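Local coordinates for importin subunit beta-1 (Saccharomyces cerevisiae, PDB 5OWU), which carries cargo into the nucleus as the beta subunit of importin, partnering importin alpha, which binds the classical nuclear localization signal, at residues 9-14 with 51-56; 461-466 with 501-506; 785-790 with 828-833. One frame throughout, in Å; residues are numbered along the deposited sequence.

The three contacts lie at distant points of one all-helical solenoid and come in series along the chain: contact 1 joins HEAT repeats 1 and 2, contact 2 repeats 11 and 12, contact 3 repeats 18 and 19. Their centres lie about 61 Å (1 to 2), 57 Å (1 to 3) and 49 Å (2 to 3) apart, and none touches another. No helix is shared: helices 3-15 and 55-67 meet in the first, 452-463 and 496-507 in the second, 776-788 and 825-836 in the third. Each is thus a local joint between successive repeats, and the solenoid is held together by many such neighbour-to-neighbour joints, whose sum sets the shape of the superhelix.

Contact 1: 9-14 with 51-56; sequences LLENSI and ENTKLE
Helix 3-15 passes the turn that leads into helix 55-67 with its backbone closest at Glu11 and Lys54, whose CA atoms are 7.3 Å apart, a gap that the glutamate side chain bridges. Glu11 reaches across with its chain extended beyond CG, and its OE2 accepts a hydrogen bond from the backbone N of Lys54 at 3.1 Å. The bond is nearly straight at the hydrogen (166°) but arrives from above the carboxylate plane, 47° out of it. Because Lys54 is the N-cap of helix 55-67, a negative group is placed beside a helix start, where the helix dipole would probably favour it. The methyl of Thr53 approaches the same oxygen, CG2 to OE2 of Glu11 at 3.3 Å, while the threonine hydroxyl OG1 is hydrogen-bonded to OD2 of Asp50. Lys54 lays its aliphatic chain across the carboxylate at about a right angle, with CD 3.3 Å from OE1 of Glu11. Bends at chi3 (114°) and chi4 then carry its end off, leaving NZ 4.9 Å from OE1 of Glu11, too far for a salt bridge although the charges may still attract. One helical turn on, Ile14 supplies the apolar part: its CD1 lies 3.8 Å from CB of Glu56 and close to that residue's carbonyl. This contact joins HEAT repeats 1 and 2 near the surface. Alongside, Leu10, Ser13 and Ile14 touch Leu60 of helix 55-67; Leu9 and Asn12 turn to helix 19-35, and Leu55 and Glu56 meet Arg110 of helix 109-126.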
ATOM      1  N   LEU A   9       7.007 -30.987  27.040  1.00 37.68           N
ATOM      2  CA  LEU A   9       6.999 -29.526  27.101  1.00 35.18           C
ATOM      3  C   LEU A   9       6.205 -28.922  25.944  1.00 37.52           C
ATOM      4  O   LEU A   9       5.314 -28.097  26.160  1.00 40.64           O
ATOM      5  CB  LEU A   9       8.429 -28.980  27.092  1.00 35.82           C
ATOM      6  CG  LEU A   9       9.229 -28.994  28.394  1.00 53.96           C
ATOM      7  CD1 LEU A   9      10.649 -28.511  28.097  1.00 49.08           C
ATOM      8  CD2 LEU A   9       8.576 -28.121  29.457  1.00 50.53           C
ATOM      9  N   LEU A  10       6.533 -29.299  24.702  1.00 38.96           N
ATOM     10  CA  LEU A  10       5.811 -28.749  23.549  1.00 41.49           C
ATOM     11  C   LEU A  10       4.304 -28.998  23.657  1.00 35.66           C
ATOM     12  O   LEU A  10       3.474 -28.065  23.541  1.00 34.81           O
ATOM     13  CB  LEU A  10       6.362 -29.376  22.269  1.00 31.56           C
ATOM     14  CG  LEU A  10       7.803 -29.023  21.913  1.00 30.76           C
ATOM     15  CD1 LEU A  10       8.450 -30.167  21.169  1.00 38.82           C
ATOM     16  CD2 LEU A  10       7.831 -27.767  21.073  1.00 31.52           C
ATOM     17  N   GLU A  11       3.934 -30.264  23.873  1.00 41.95           N
ATOM     18  CA  GLU A  11       2.530 -30.618  24.011  1.00 41.93           C
ATOM     19  C   GLU A  11       1.861 -29.747  25.060  1.00 45.96           C
ATOM     20  O   GLU A  11       0.853 -29.102  24.782  1.00 43.24           O
ATOM     21  CB  GLU A  11       2.383 -32.096  24.366  1.00 41.59           C
ATOM     22  CG  GLU A  11       2.746 -33.051  23.231  1.00 47.21           C
ATOM     23  CD  GLU A  11       2.268 -34.473  23.483  1.00 46.09           C
ATOM     24  OE1 GLU A  11       1.414 -34.661  24.371  1.00 67.03           O
ATOM     25  OE2 GLU A  11       2.744 -35.402  22.798  1.00 48.78           O
ATOM     26  N   ASN A  12       2.425 -29.694  26.268  1.00 44.70           N
ATOM     27  CA  ASN A  12       1.830 -28.879  27.325  1.00 46.87           C
ATOM     28  C   ASN A  12       1.739 -27.419  26.919  1.00 47.56           C
ATOM     29  O   ASN A  12       0.796 -26.722  27.307  1.00 40.22           O
ATOM     30  CB  ASN A  12       2.638 -29.005  28.615  1.00 47.61           C
ATOM     31  CG  ASN A  12       2.444 -30.341  29.292  1.00 51.39           C
ATOM     32  OD1 ASN A  12       1.486 -31.057  29.004  1.00 57.19           O
ATOM     33  ND2 ASN A  12       3.349 -30.682  30.204  1.00 48.69           N
ATOM     34  N   SER A  13       2.709 -26.940  26.143  1.00 39.62           N
ATOM     35  CA  SER A  13       2.718 -25.545  25.733  1.00 39.64           C
ATOM     36  C   SER A  13       1.487 -25.196  24.909  1.00 34.54           C
ATOM     37  O   SER A  13       1.029 -24.046  24.948  1.00 45.73           O
ATOM     38  CB  SER A  13       3.983 -25.235  24.928  1.00 43.24           C
ATOM     39  OG  SER A  13       3.866 -25.728  23.602  1.00 34.74           O
ATOM     40  N   ILE A  14       0.932 -26.145  24.157  1.00 35.42           N
ATOM     41  CA  ILE A  14      -0.226 -25.824  23.318  1.00 36.84           C
ATOM     42  C   ILE A  14      -1.507 -26.559  23.696  1.00 40.29           C
ATOM     43  O   ILE A  14      -2.589 -26.153  23.240  1.00 42.22           O
ATOM     44  CB  ILE A  14       0.077 -26.055  21.822  1.00 38.00           C
ATOM     45  CG1 ILE A  14       0.758 -27.403  21.615  1.00 36.00           C
ATOM     46  CG2 ILE A  14       0.918 -24.903  21.279  1.00 37.26           C
ATOM     47  CD1 ILE A  14       0.793 -27.848  20.151  1.00 44.35           C
ATOM     48  N   GLU A  51       6.789 -40.685  16.294  1.00 41.50           N
ATOM     49  CA  GLU A  51       5.399 -41.087  16.107  1.00 52.18           C
ATOM     50  C   GLU A  51       4.642 -41.182  17.428  1.00 51.09           C
ATOM     51  O   GLU A  51       3.412 -41.060  17.434  1.00 59.05           O
ATOM     52  CB  GLU A  51       5.339 -42.427  15.371  1.00 52.49           C
ATOM     53  CG  GLU A  51       5.705 -42.334  13.884  1.00 68.01           C
ATOM     54  CD  GLU A  51       6.809 -43.298  13.469  1.00 75.97           C
ATOM     55  OE1 GLU A  51       7.604 -43.716  14.340  1.00 80.76           O
ATOM     56  OE2 GLU A  51       6.882 -43.632  12.264  1.00 70.81           O
ATOM     57  N   ASN A  52       5.348 -41.385  18.540  1.00 43.99           N
ATOM     58  CA  ASN A  52       4.736 -41.460  19.861  1.00 55.95           C
ATOM     59  C   ASN A  52       4.235 -40.111  20.365  1.00 52.84           C
ATOM     60  O   ASN A  52       3.530 -40.072  21.379  1.00 51.53           O
ATOM     61  CB  ASN A  52       5.747 -42.042  20.860  1.00 56.31           C
ATOM     62  CG  ASN A  52       5.204 -42.106  22.277  1.00 69.89           C
ATOM     63  OD1 ASN A  52       4.098 -42.592  22.509  1.00 83.50           O
ATOM     64  ND2 ASN A  52       5.978 -41.597  23.231  1.00 66.95           N
ATOM     65  N   THR A  53       4.575 -39.016  19.693  1.00 46.76           N
ATOM     66  CA  THR A  53       4.162 -37.679  20.097  1.00 45.83           C
ATOM     67  C   THR A  53       2.933 -37.247  19.302  1.00 43.65           C
ATOM     68  O   THR A  53       2.780 -37.592  18.127  1.00 41.73           O
ATOM     69  CB  THR A  53       5.302 -36.672  19.885  1.00 42.69           C
ATOM     70  OG1 THR A  53       6.417 -37.023  20.715  1.00 40.54           O
ATOM     71  CG2 THR A  53       4.865 -35.251  20.224  1.00 36.45           C
ATOM     72  N   LYS A  54       2.053 -36.491  19.959  1.00 38.87           N
ATOM     73  CA  LYS A  54       0.873 -35.971  19.281  1.00 43.52           C
ATOM     74  C   LYS A  54       1.281 -35.138  18.072  1.00 47.18           C
ATOM     75  O   LYS A  54       2.300 -34.441  18.089  1.00 43.03           O
ATOM     76  CB  LYS A  54       0.039 -35.124  20.237  1.00 41.94           C
ATOM     77  CG  LYS A  54      -0.558 -35.907  21.399  1.00 54.19           C
ATOM     78  CD  LYS A  54      -1.217 -34.965  22.392  1.00 60.86           C
ATOM     79  CE  LYS A  54      -2.719 -35.149  22.450  1.00 69.91           C
ATOM     80  NZ  LYS A  54      -3.098 -36.240  23.383  1.00 66.23           N
ATOM     81  N   LEU A  55       0.458 -35.203  17.022  1.00 34.83           N
ATOM     82  CA  LEU A  55       0.773 -34.526  15.768  1.00 36.65           C
ATOM     83  C   LEU A  55       1.071 -33.049  15.976  1.00 36.79           C
ATOM     84  O   LEU A  55       2.038 -32.513  15.424  1.00 36.40           O
ATOM     85  CB  LEU A  55      -0.384 -34.680  14.782  1.00 49.42           C
ATOM     86  CG  LEU A  55      -0.379 -35.809  13.758  1.00 49.33           C
ATOM     87  CD1 LEU A  55      -1.424 -35.482  12.696  1.00 50.43           C
ATOM     88  CD2 LEU A  55       0.982 -36.021  13.117  1.00 42.14           C
ATOM     89  N   GLU A  56       0.237 -32.366  16.758  1.00 32.93           N
ATOM     90  CA  GLU A  56       0.412 -30.929  16.912  1.00 32.71           C
ATOM     91  C   GLU A  56       1.727 -30.594  17.596  1.00 34.05           C
ATOM     92  O   GLU A  56       2.323 -29.551  17.306  1.00 34.60           O
ATOM     93  CB  GLU A  56      -0.751 -30.344  17.699  1.00 33.44           C
ATOM     94  CG  GLU A  56      -2.028 -30.286  16.911  1.00 42.68           C
ATOM     95  CD  GLU A  56      -3.166 -29.797  17.753  1.00 40.45           C
ATOM     96  OE1 GLU A  56      -3.046 -28.691  18.315  1.00 38.12           O
ATOM     97  OE2 GLU A  56      -4.169 -30.527  17.861  1.00 47.21           O
TER

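Contact 2: 461-466 with 501-506; sequences IGLQDH and DGLIGA
With its CG anti to the carbonyl carbon (chi1 -74°), Leu463 on helix 452-463 spreads its two methyl branches over one side of helix 496-507. CD1 of Leu463 comes down on the backbone, 3.8 Å from C of Gly502, where a side chain would probably crowd the methyl. CD1 of Leu463 also meets CD2 of Leu503 at 4.0 Å, and CD2 of Leu463 faces CB of Ala506 at 4.2 Å. With a glycine and an alanine one turn apart, the CA atoms of Leu463 and Ala506 come to lie 6.1 Å apart. In the next shell, Cys473, Ser474 and Ile477 of helix 467-484 also touch Leu463, while Leu503 and Ala506 rest on helix 516-530. Beyond the leucine the chain turns: Asp465 OD1 accepts the backbone N of His466 at 2.6 Å, its OD2 forms a salt bridge with Lys428, and His466 caps helix 467-484 through ND1 to the N of Lys468. Polar bonds thus fix the turn, whereas the joint between HEAT repeats 11 and 12 is buried and made without a hydrogen bond between the two segments, methyls against methyls and a glycine backbone. Such a surface could probably accept small shifts, consistent with the flexibility known for importin beta.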
ATOM      1  N   ILE A 461     -31.108  14.565  -7.314  1.00 31.63           N
ATOM      2  CA  ILE A 461     -32.079  13.477  -7.330  1.00 32.03           C
ATOM      3  C   ILE A 461     -31.436  12.187  -6.833  1.00 29.70           C
ATOM      4  O   ILE A 461     -32.044  11.424  -6.074  1.00 26.74           O
ATOM      5  CB  ILE A 461     -32.669  13.302  -8.745  1.00 28.60           C
ATOM      6  CG1 ILE A 461     -33.410  14.567  -9.197  1.00 38.52           C
ATOM      7  CG2 ILE A 461     -33.590  12.086  -8.807  1.00 31.56           C
ATOM      8  CD1 ILE A 461     -34.492  15.050  -8.250  1.00 50.55           C
ATOM      9  N   GLY A 462     -30.199  11.919  -7.258  1.00 29.60           N
ATOM     10  CA  GLY A 462     -29.561  10.664  -6.898  1.00 27.70           C
ATOM     11  C   GLY A 462     -29.258  10.544  -5.417  1.00 25.95           C
ATOM     12  O   GLY A 462     -29.269   9.440  -4.867  1.00 25.17           O
ATOM     13  N   LEU A 463     -28.963  11.663  -4.757  1.00 27.32           N
ATOM     14  CA  LEU A 463     -28.760  11.637  -3.311  1.00 22.55           C
ATOM     15  C   LEU A 463     -30.010  11.192  -2.564  1.00 30.77           C
ATOM     16  O   LEU A 463     -29.902  10.717  -1.428  1.00 30.05           O
ATOM     17  CB  LEU A 463     -28.330  13.017  -2.819  1.00 24.72           C
ATOM     18  CG  LEU A 463     -26.888  13.432  -3.147  1.00 22.73           C
ATOM     19  CD1 LEU A 463     -26.699  14.887  -2.807  1.00 21.69           C
ATOM     20  CD2 LEU A 463     -25.891  12.588  -2.394  1.00 27.49           C
ATOM     21  N   GLN A 464     -31.187  11.353  -3.165  1.00 30.59           N
ATOM     22  CA  GLN A 464     -32.445  10.923  -2.572  1.00 28.82           C
ATOM     23  C   GLN A 464     -32.871   9.547  -3.046  1.00 34.43           C
ATOM     24  O   GLN A 464     -33.957   9.093  -2.678  1.00 31.33           O
ATOM     25  CB  GLN A 464     -33.551  11.929  -2.896  1.00 27.89           C
ATOM     26  CG  GLN A 464     -33.332  13.306  -2.295  1.00 36.30           C
ATOM     27  CD  GLN A 464     -34.366  14.305  -2.769  1.00 46.86           C
ATOM     28  OE1 GLN A 464     -34.885  14.195  -3.879  1.00 52.88           O
ATOM     29  NE2 GLN A 464     -34.677  15.281  -1.929  1.00 45.02           N
ATOM     30  N   ASP A 465     -32.047   8.888  -3.856  1.00 29.99           N
ATOM     31  CA  ASP A 465     -32.367   7.600  -4.444  1.00 24.49           C
ATOM     32  C   ASP A 465     -31.875   6.489  -3.519  1.00 26.83           C
ATOM     33  O   ASP A 465     -31.553   6.715  -2.349  1.00 31.22           O
ATOM     34  CB  ASP A 465     -31.739   7.515  -5.841  1.00 30.17           C
ATOM     35  CG  ASP A 465     -32.485   6.579  -6.776  1.00 36.08           C
ATOM     36  OD1 ASP A 465     -33.101   5.600  -6.309  1.00 39.80           O
ATOM     37  OD2 ASP A 465     -32.439   6.826  -7.996  1.00 39.77           O
ATOM     38  N   HIS A 466     -31.817   5.273  -4.044  1.00 26.06           N
ATOM     39  CA  HIS A 466     -31.262   4.147  -3.313  1.00 27.22           C
ATOM     40  C   HIS A 466     -29.870   4.505  -2.793  1.00 24.37           C
ATOM     41  O   HIS A 466     -29.103   5.179  -3.496  1.00 29.10           O
ATOM     42  CB  HIS A 466     -31.187   2.929  -4.234  1.00 30.61           C
ATOM     43  CG  HIS A 466     -30.805   1.658  -3.544  1.00 30.20           C
ATOM     44  ND1 HIS A 466     -29.508   1.363  -3.183  1.00 30.66           N
ATOM     45  CD2 HIS A 466     -31.552   0.596  -3.161  1.00 30.46           C
ATOM     46  CE1 HIS A 466     -29.473   0.176  -2.603  1.00 36.94           C
ATOM     47  NE2 HIS A 466     -30.702  -0.311  -2.579  1.00 34.75           N
ATOM     48  N   ASP A 501     -27.532  21.760   0.532  1.00 36.07           N
ATOM     49  CA  ASP A 501     -28.829  21.298   1.006  1.00 31.22           C
ATOM     50  C   ASP A 501     -28.985  19.810   0.721  1.00 40.06           C
ATOM     51  O   ASP A 501     -29.268  19.013   1.628  1.00 38.99           O
ATOM     52  CB  ASP A 501     -29.947  22.111   0.355  1.00 40.13           C
ATOM     53  CG  ASP A 501     -31.317  21.582   0.690  1.00 48.50           C
ATOM     54  OD1 ASP A 501     -31.837  21.928   1.769  1.00 56.56           O
ATOM     55  OD2 ASP A 501     -31.874  20.815  -0.120  1.00 50.61           O
ATOM     56  N   GLY A 502     -28.696  19.400  -0.517  1.00 34.98           N
ATOM     57  CA  GLY A 502     -28.831  17.996  -0.852  1.00 27.94           C
ATOM     58  C   GLY A 502     -27.961  17.127   0.033  1.00 32.39           C
ATOM     59  O   GLY A 502     -28.417  16.112   0.575  1.00 29.52           O
ATOM     60  N   LEU A 503     -26.708  17.542   0.233  1.00 24.31           N
ATOM     61  CA  LEU A 503     -25.797  16.725   1.020  1.00 24.12           C
ATOM     62  C   LEU A 503     -26.283  16.635   2.456  1.00 30.11           C
ATOM     63  O   LEU A 503     -26.249  15.555   3.062  1.00 27.63           O
ATOM     64  CB  LEU A 503     -24.382  17.299   0.946  1.00 24.31           C
ATOM     65  CG  LEU A 503     -23.652  17.092  -0.392  1.00 25.04           C
ATOM     66  CD1 LEU A 503     -22.351  17.868  -0.447  1.00 23.07           C
ATOM     67  CD2 LEU A 503     -23.379  15.625  -0.610  1.00 23.76           C
ATOM     68  N   ILE A 504     -26.810  17.740   2.999  1.00 34.28           N
ATOM     69  CA  ILE A 504     -27.305  17.672   4.369  1.00 31.20           C
ATOM     70  C   ILE A 504     -28.407  16.631   4.444  1.00 31.33           C
ATOM     71  O   ILE A 504     -28.427  15.785   5.349  1.00 35.31           O
ATOM     72  CB  ILE A 504     -27.770  19.058   4.857  1.00 37.43           C
ATOM     73  CG1 ILE A 504     -26.557  19.946   5.148  1.00 30.73           C
ATOM     74  CG2 ILE A 504     -28.624  18.929   6.128  1.00 35.40           C
ATOM     75  CD1 ILE A 504     -26.915  21.388   5.486  1.00 31.14           C
ATOM     76  N   GLY A 505     -29.275  16.609   3.432  1.00 31.47           N
ATOM     77  CA  GLY A 505     -30.347  15.634   3.419  1.00 27.31           C
ATOM     78  C   GLY A 505     -29.825  14.214   3.470  1.00 36.65           C
ATOM     79  O   GLY A 505     -30.363  13.372   4.195  1.00 26.99           O
ATOM     80  N   ALA A 506     -28.757  13.931   2.717  1.00 33.08           N
ATOM     81  CA  ALA A 506     -28.216  12.577   2.720  1.00 28.85           C
ATOM     82  C   ALA A 506     -27.491  12.296   4.023  1.00 24.62           C
ATOM     83  O   ALA A 506     -27.499  11.156   4.507  1.00 25.66           O
ATOM     84  CB  ALA A 506     -27.273  12.372   1.529  1.00 28.67           C
TER

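Contact 3: 785-790 with 828-833; sequences QVAEDP and IDYIKR
At the junction of HEAT repeats 18 and 19, Ala787 of helix 776-788 sits against Tyr830 of helix 825-836, their CA atoms 6.2 Å apart. The alanine methyl lies over one face of the ring in a CH-pi contact, CB of Ala787 being 4.0 Å from the centroid of the Tyr830 ring and 25° off its normal, displaced toward the CG and CD1 rim. With CG anti to the backbone N (chi1 -179°), Tyr830 extends its ring between the two repeats and carries the hydroxyl on to Val786, whose CG1 stands 3.4 Å from OH of Tyr830 in an oblique approach. That hydroxyl, at the end of a buried side chain, is hydrogen-bonded to Ser799 OG, while Ala802 and Ile806 of helix 796-812 also touch Tyr830. One turn further along helix 825-836, Arg833 bends back at chi3 and gives a weak hydrogen bond from NH2 to the carbonyl O of Ala787, 3.2 Å long and only 135° at the hydrogen. Its guanidinium has CA of Tyr830 near one face and makes a cation-pi contact with Tyr793. Replacing Tyr830 by a leucine would probably leave Ser799 without its hydroxyl mate and the Ala787 methyl without the flat surface beneath it. The junction therefore combines apolar packing of a buried aromatic, a hydroxyl satisfied by a serine, and a weak bond from a cation near the C-terminal end of helix 776-788, where the helix dipole would be expected to favour positive charge.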
ATOM      1  N   GLN A 785      20.416  11.791   2.021  1.00 45.09           N
ATOM      2  CA  GLN A 785      19.415  10.733   1.919  1.00 38.59           C
ATOM      3  C   GLN A 785      18.207  11.202   1.119  1.00 45.98           C
ATOM      4  O   GLN A 785      17.655  10.440   0.313  1.00 41.64           O
ATOM      5  CB  GLN A 785      18.977  10.260   3.302  1.00 40.10           C
ATOM      6  CG  GLN A 785      20.089   9.677   4.139  1.00 41.13           C
ATOM      7  CD  GLN A 785      19.563   9.029   5.393  1.00 43.27           C
ATOM      8  OE1 GLN A 785      18.647   8.210   5.342  1.00 50.24           O
ATOM      9  NE2 GLN A 785      20.131   9.399   6.531  1.00 48.98           N
ATOM     10  N   VAL A 786      17.778  12.451   1.320  1.00 39.33           N
ATOM     11  CA  VAL A 786      16.647  12.969   0.551  1.00 41.27           C
ATOM     12  C   VAL A 786      16.982  12.971  -0.935  1.00 50.63           C
ATOM     13  O   VAL A 786      16.181  12.543  -1.774  1.00 49.47           O
ATOM     14  CB  VAL A 786      16.253  14.377   1.038  1.00 45.76           C
ATOM     15  CG1 VAL A 786      15.247  15.037   0.072  1.00 39.89           C
ATOM     16  CG2 VAL A 786      15.664  14.310   2.432  1.00 42.33           C
ATOM     17  N   ALA A 787      18.174  13.458  -1.279  1.00 46.46           N
ATOM     18  CA  ALA A 787      18.557  13.582  -2.679  1.00 47.04           C
ATOM     19  C   ALA A 787      18.740  12.231  -3.355  1.00 51.11           C
ATOM     20  O   ALA A 787      18.692  12.165  -4.587  1.00 48.57           O
ATOM     21  CB  ALA A 787      19.846  14.400  -2.797  1.00 44.48           C
ATOM     22  N   GLU A 788      18.941  11.157  -2.587  1.00 58.47           N
ATOM     23  CA  GLU A 788      19.172   9.841  -3.180  1.00 64.21           C
ATOM     24  C   GLU A 788      17.888   9.060  -3.451  1.00 64.27           C
ATOM     25  O   GLU A 788      17.806   8.351  -4.459  1.00 55.84           O
ATOM     26  CB  GLU A 788      20.077   9.005  -2.275  1.00 55.06           C
ATOM     27  CG  GLU A 788      21.557   9.196  -2.538  1.00 75.53           C
ATOM     28  CD  GLU A 788      22.422   8.519  -1.493  1.00 84.68           C
ATOM     29  OE1 GLU A 788      22.874   7.380  -1.740  1.00 93.17           O
ATOM     30  OE2 GLU A 788      22.640   9.118  -0.417  1.00 79.95           O
ATOM     31  N   ASP A 789      16.887   9.151  -2.573  1.00 55.17           N
ATOM     32  CA  ASP A 789      15.716   8.286  -2.674  1.00 59.40           C
ATOM     33  C   ASP A 789      14.577   9.037  -3.344  1.00 60.82           C
ATOM     34  O   ASP A 789      14.129  10.060  -2.801  1.00 45.79           O
ATOM     35  CB  ASP A 789      15.282   7.800  -1.295  1.00 55.05           C
ATOM     36  CG  ASP A 789      14.140   6.791  -1.360  1.00 60.99           C
ATOM     37  OD1 ASP A 789      13.331   6.846  -2.313  1.00 56.85           O
ATOM     38  OD2 ASP A 789      14.052   5.935  -0.455  1.00 63.85           O
ATOM     39  N   PRO A 790      14.065   8.571  -4.494  1.00 61.98           N
ATOM     40  CA  PRO A 790      12.952   9.285  -5.148  1.00 54.40           C
ATOM     41  C   PRO A 790      11.699   9.388  -4.296  1.00 48.74           C
ATOM     42  O   PRO A 790      10.942  10.357  -4.435  1.00 44.49           O
ATOM     43  CB  PRO A 790      12.696   8.448  -6.411  1.00 55.64           C
ATOM     44  CG  PRO A 790      13.946   7.680  -6.629  1.00 59.12           C
ATOM     45  CD  PRO A 790      14.500   7.403  -5.278  1.00 59.95           C
ATOM     46  N   ILE A 828      25.111  20.584  -5.308  1.00 49.59           N
ATOM     47  CA  ILE A 828      24.866  21.420  -6.484  1.00 51.22           C
ATOM     48  C   ILE A 828      23.833  20.765  -7.395  1.00 53.32           C
ATOM     49  O   ILE A 828      22.842  21.388  -7.802  1.00 49.25           O
ATOM     50  CB  ILE A 828      26.190  21.684  -7.225  1.00 51.10           C
ATOM     51  CG1 ILE A 828      27.133  22.525  -6.350  1.00 60.32           C
ATOM     52  CG2 ILE A 828      25.941  22.368  -8.571  1.00 59.37           C
ATOM     53  CD1 ILE A 828      28.617  22.308  -6.637  1.00 60.06           C
ATOM     54  N   ASP A 829      24.053  19.490  -7.726  1.00 53.11           N
ATOM     55  CA  ASP A 829      23.138  18.775  -8.610  1.00 51.19           C
ATOM     56  C   ASP A 829      21.728  18.735  -8.034  1.00 51.19           C
ATOM     57  O   ASP A 829      20.749  18.886  -8.772  1.00 41.85           O
ATOM     58  CB  ASP A 829      23.655  17.359  -8.857  1.00 56.23           C
ATOM     59  CG  ASP A 829      24.971  17.341  -9.615  1.00 67.04           C
ATOM     60  OD1 ASP A 829      25.338  18.382 -10.200  1.00 66.98           O
ATOM     61  OD2 ASP A 829      25.635  16.281  -9.632  1.00 69.48           O
ATOM     62  N   TYR A 830      21.600  18.524  -6.722  1.00 39.66           N
ATOM     63  CA  TYR A 830      20.275  18.475  -6.109  1.00 46.07           C
ATOM     64  C   TYR A 830      19.581  19.829  -6.192  1.00 41.82           C
ATOM     65  O   TYR A 830      18.397  19.911  -6.547  1.00 48.11           O
ATOM     66  CB  TYR A 830      20.388  18.020  -4.655  1.00 44.61           C
ATOM     67  CG  TYR A 830      19.055  17.930  -3.949  1.00 38.20           C
ATOM     68  CD1 TYR A 830      18.032  17.147  -4.463  1.00 49.12           C
ATOM     69  CD2 TYR A 830      18.822  18.619  -2.765  1.00 38.99           C
ATOM     70  CE1 TYR A 830      16.817  17.057  -3.829  1.00 43.85           C
ATOM     71  CE2 TYR A 830      17.607  18.535  -2.121  1.00 36.83           C
ATOM     72  CZ  TYR A 830      16.609  17.750  -2.657  1.00 43.62           C
ATOM     73  OH  TYR A 830      15.397  17.655  -2.027  1.00 39.11           O
ATOM     74  N   ILE A 831      20.303  20.902  -5.870  1.00 35.45           N
ATOM     75  CA  ILE A 831      19.751  22.245  -6.017  1.00 41.93           C
ATOM     76  C   ILE A 831      19.255  22.455  -7.439  1.00 53.69           C
ATOM     77  O   ILE A 831      18.174  23.012  -7.659  1.00 44.28           O
ATOM     78  CB  ILE A 831      20.802  23.299  -5.622  1.00 47.27           C
ATOM     79  CG1 ILE A 831      21.119  23.187  -4.125  1.00 37.68           C
ATOM     80  CG2 ILE A 831      20.311  24.707  -5.966  1.00 47.75           C
ATOM     81  CD1 ILE A 831      22.258  24.076  -3.651  1.00 42.80           C
ATOM     82  N   LYS A 832      20.028  22.003  -8.427  1.00 52.88           N
ATOM     83  CA  LYS A 832      19.663  22.258  -9.818  1.00 54.33           C
ATOM     84  C   LYS A 832      18.458  21.425 -10.247  1.00 52.56           C
ATOM     85  O   LYS A 832      17.570  21.929 -10.943  1.00 47.06           O
ATOM     86  CB  LYS A 832      20.870  21.996 -10.716  1.00 56.49           C
ATOM     87  CG  LYS A 832      21.872  23.149 -10.686  1.00 63.62           C
ATOM     88  CD  LYS A 832      23.326  22.697 -10.621  1.00 75.97           C
ATOM     89  CE  LYS A 832      23.949  22.575 -12.004  1.00 73.42           C
ATOM     90  NZ  LYS A 832      25.431  22.453 -11.927  1.00 81.04           N
ATOM     91  N   ARG A 833      18.400  20.154  -9.835  1.00 47.82           N
ATOM     92  CA  ARG A 833      17.229  19.338 -10.137  1.00 58.84           C
ATOM     93  C   ARG A 833      15.975  19.928  -9.507  1.00 58.29           C
ATOM     94  O   ARG A 833      14.901  19.923 -10.120  1.00 55.07           O
ATOM     95  CB  ARG A 833      17.431  17.903  -9.646  1.00 60.97           C
ATOM     96  CG  ARG A 833      18.600  17.169 -10.280  1.00 67.15           C
ATOM     97  CD  ARG A 833      18.416  15.656 -10.222  1.00 73.89           C
ATOM     98  NE  ARG A 833      17.883  15.197  -8.939  1.00 71.36           N
ATOM     99  CZ  ARG A 833      18.620  14.832  -7.892  1.00 77.12           C
ATOM    100  NH1 ARG A 833      19.946  14.871  -7.945  1.00 73.78           N
ATOM    101  NH2 ARG A 833      18.024  14.428  -6.775  1.00 79.26           N
TER